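Local coordinates for nonsense-mediated mRNA decay protein 2 (Saccharomyces cerevisiae, PDB 4LUN), which takes part, as a whole protein whose N-terminal MIF4G domain is described here, in nonsense-mediated decay of mRNAs carrying premature stop codons, at residues F199-A204 and K293-T298. Numbering follows the deposited sequence.
Sequences FTTTIA and KTSAIT
Thr201 and Ser295 meet through hydroxyls and CB atoms, with no ring between them; the nearby flat groups belong to Phe199, whose ring makes a cation-pi contact with Arg291 and packs on Glu130, Glu133 and Leu134. The Phe199 carbonyl is approached in its own plane by Thr202 OG1, 3.0 Å from Phe199 O at a C=O...OG1 angle of 160°, and it also accepts the Thr202 backbone N at 3.3 Å. Two donors from one residue thus grip this oxygen beside helix 201-210.

The bridge across the segments is a single short hydroxyl pair, Ser295 OG to Thr201 OG1 at 2.8 Å. Thr201 OG1 stands between its backbone N and carbonyl carbon (chi1 61°), where it bonds to Gly198 O while meeting Ser295. Arg291 O, one turn earlier in the helix, is also within weak hydrogen-bonding reach of Ser295 OG. Approach is close on the carbon side too: Thr201 CB lies 3.5 Å from Ser295 CB. The CA atoms of Thr201 and Ser295 are 6.1 Å apart, a close approach consistent with the small side chain of Ser295, yet only 92 Å² is buried in total, consistent with a point contact.

In this strand-free, helical HEAT-repeat MIF4G domain, residues 201-202 of helix 201-210 meet helix 277-303. Thr201 also packs on Phe242 and Thr246 of helix 231-271, and Thr202 on Ile137 of helix 130-152, while Thr298 reaches Thr205 and Lys209 farther along helix 201-210.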
ATOM      1  N   PHE A 199       7.911   3.758  12.326  1.00 14.36           N
ATOM      2  CA  PHE A 199       7.718   4.135  10.926  1.00 15.33           C
ATOM      3  C   PHE A 199       6.491   3.467  10.284  1.00 17.36           C
ATOM      4  O   PHE A 199       5.834   4.052   9.402  1.00 17.61           O
ATOM      5  CB  PHE A 199       8.981   3.842  10.096  1.00 14.01           C
ATOM      6  CG  PHE A 199      10.200   4.610  10.541  1.00 20.03           C
ATOM      7  CD1 PHE A 199      10.312   5.962  10.275  1.00 21.55           C
ATOM      8  CD2 PHE A 199      11.238   3.975  11.205  1.00 19.75           C
ATOM      9  CE1 PHE A 199      11.435   6.673  10.674  1.00 23.75           C
ATOM     10  CE2 PHE A 199      12.372   4.690  11.612  1.00 21.32           C
ATOM     11  CZ  PHE A 199      12.457   6.037  11.346  1.00 21.72           C
ATOM     12  N   THR A 200       6.164   2.241  10.688  1.00 15.12           N
ATOM     13  CA  THR A 200       5.029   1.586  10.032  1.00 14.82           C
ATOM     14  C   THR A 200       3.692   2.142  10.488  1.00 16.53           C
ATOM     15  O   THR A 200       2.676   1.898   9.837  1.00 16.04           O
ATOM     16  CB  THR A 200       5.009   0.054  10.197  1.00 15.85           C
ATOM     17  OG1 THR A 200       4.699  -0.277  11.548  1.00 17.40           O
ATOM     18  CG2 THR A 200       6.352  -0.544   9.798  1.00 15.79           C
ATOM     19  N   THR A 201       3.671   2.882  11.594  1.00 15.63           N
ATOM     20  CA  THR A 201       2.408   3.478  12.037  1.00 12.43           C
ATOM     21  C   THR A 201       1.909   4.456  10.972  1.00 14.25           C
ATOM     22  O   THR A 201       0.701   4.663  10.837  1.00 15.68           O
ATOM     23  CB  THR A 201       2.501   4.191  13.411  1.00 16.30           C
ATOM     24  OG1 THR A 201       3.448   5.256  13.335  1.00 15.82           O
ATOM     25  CG2 THR A 201       2.885   3.233  14.536  1.00 18.06           C
ATOM     26  N   THR A 202       2.822   5.055  10.216  1.00 13.57           N
ATOM     27  CA  THR A 202       2.410   5.964   9.147  1.00 15.27           C
ATOM     28  C   THR A 202       1.814   5.259   7.922  1.00 17.32           C
ATOM     29  O   THR A 202       1.093   5.876   7.132  1.00 17.57           O
ATOM     30  CB  THR A 202       3.534   6.937   8.725  1.00 19.64           C
ATOM     31  OG1 THR A 202       4.507   6.246   7.924  1.00 21.68           O
ATOM     32  CG2 THR A 202       4.198   7.534   9.959  1.00 23.62           C
ATOM     33  N   ILE A 203       2.102   3.972   7.744  1.00 16.32           N
ATOM     34  CA  ILE A 203       1.427   3.202   6.695  1.00 14.78           C
ATOM     35  C   ILE A 203      -0.043   3.058   7.104  1.00 14.24           C
ATOM     36  O   ILE A 203      -0.965   3.198   6.289  1.00 15.88           O
ATOM     37  CB  ILE A 203       2.043   1.793   6.547  1.00 15.10           C
ATOM     38  CG1 ILE A 203       3.502   1.861   6.126  1.00 15.98           C
ATOM     39  CG2 ILE A 203       1.273   0.970   5.523  1.00 16.24           C
ATOM     40  CD1 ILE A 203       4.196   0.494   6.229  1.00 16.04           C
ATOM     41  N   ALA A 204      -0.256   2.790   8.388  1.00 13.49           N
ATOM     42  CA  ALA A 204      -1.607   2.561   8.890  1.00 16.12           C
ATOM     43  C   ALA A 204      -2.442   3.825   8.751  1.00 17.26           C
ATOM     44  O   ALA A 204      -3.586   3.763   8.301  1.00 15.51           O
ATOM     45  CB  ALA A 204      -1.559   2.134  10.330  1.00 15.37           C
ATOM     46  N   LYS A 293       3.182   9.176  19.046  1.00 15.96           N
ATOM     47  CA  LYS A 293       2.155  10.093  19.530  1.00 16.61           C
ATOM     48  C   LYS A 293       1.330  10.645  18.367  1.00 14.64           C
ATOM     49  O   LYS A 293       0.099  10.682  18.431  1.00 17.72           O
ATOM     50  CB  LYS A 293       2.780  11.252  20.324  1.00 16.68           C
ATOM     51  CG  LYS A 293       1.735  12.274  20.786  1.00 15.37           C
ATOM     52  CD  LYS A 293       2.320  13.267  21.775  1.00 16.93           C
ATOM     53  CE  LYS A 293       1.286  14.332  22.148  1.00 18.39           C
ATOM     54  NZ  LYS A 293       1.854  15.268  23.155  1.00 17.92           N
ATOM     55  N   THR A 294       2.013  11.079  17.316  1.00 17.65           N
ATOM     56  CA  THR A 294       1.341  11.628  16.138  1.00 16.87           C
ATOM     57  C   THR A 294       0.383  10.599  15.561  1.00 19.85           C
ATOM     58  O   THR A 294      -0.764  10.907  15.225  1.00 17.93           O
ATOM     59  CB  THR A 294       2.355  12.016  15.063  1.00 18.39           C
ATOM     60  OG1 THR A 294       3.237  13.011  15.593  1.00 25.95           O
ATOM     61  CG2 THR A 294       1.651  12.577  13.840  1.00 26.83           C
ATOM     62  N   SER A 295       0.853   9.361  15.457  1.00 19.14           N
ATOM     63  CA  SER A 295       0.018   8.296  14.912  1.00 16.73           C
ATOM     64  C   SER A 295      -1.111   7.885  15.853  1.00 18.07           C
ATOM     65  O   SER A 295      -2.230   7.631  15.409  1.00 18.42           O
ATOM     66  CB  SER A 295       0.875   7.089  14.556  1.00 15.49           C
ATOM     67  OG  SER A 295       1.708   7.402  13.459  1.00 17.95           O
ATOM     68  N   ALA A 296      -0.818   7.803  17.150  1.00 17.36           N
ATOM     69  CA  ALA A 296      -1.846   7.549  18.159  1.00 17.98           C
ATOM     70  C   ALA A 296      -2.998   8.550  18.040  1.00 16.76           C
ATOM     71  O   ALA A 296      -4.169   8.173  18.093  1.00 20.46           O
ATOM     72  CB  ALA A 296      -1.243   7.606  19.548  1.00 16.87           C
ATOM     73  N   ILE A 297      -2.661   9.820  17.855  1.00 20.17           N
ATOM     74  CA  ILE A 297      -3.676  10.867  17.808  1.00 21.55           C
ATOM     75  C   ILE A 297      -4.544  10.714  16.562  1.00 18.56           C
ATOM     76  O   ILE A 297      -5.772  10.785  16.632  1.00 23.60           O
ATOM     77  CB  ILE A 297      -3.033  12.268  17.886  1.00 22.90           C
ATOM     78  CG1 ILE A 297      -2.559  12.528  19.326  1.00 21.65           C
ATOM     79  CG2 ILE A 297      -4.018  13.341  17.427  1.00 25.07           C
ATOM     80  CD1 ILE A 297      -1.740  13.766  19.477  1.00 26.76           C
ATOM     81  N   THR A 298      -3.896  10.462  15.434  1.00 19.40           N
ATOM     82  CA  THR A 298      -4.597  10.294  14.167  1.00 18.22           C
ATOM     83  C   THR A 298      -5.499   9.065  14.195  1.00 18.28           C
ATOM     84  O   THR A 298      -6.662   9.110  13.757  1.00 19.75           O
ATOM     85  CB  THR A 298      -3.590  10.180  13.018  1.00 21.40           C
ATOM     86  OG1 THR A 298      -2.860  11.413  12.902  1.00 23.99           O
ATOM     87  CG2 THR A 298      -4.302   9.886  11.694  1.00 24.60           C
TER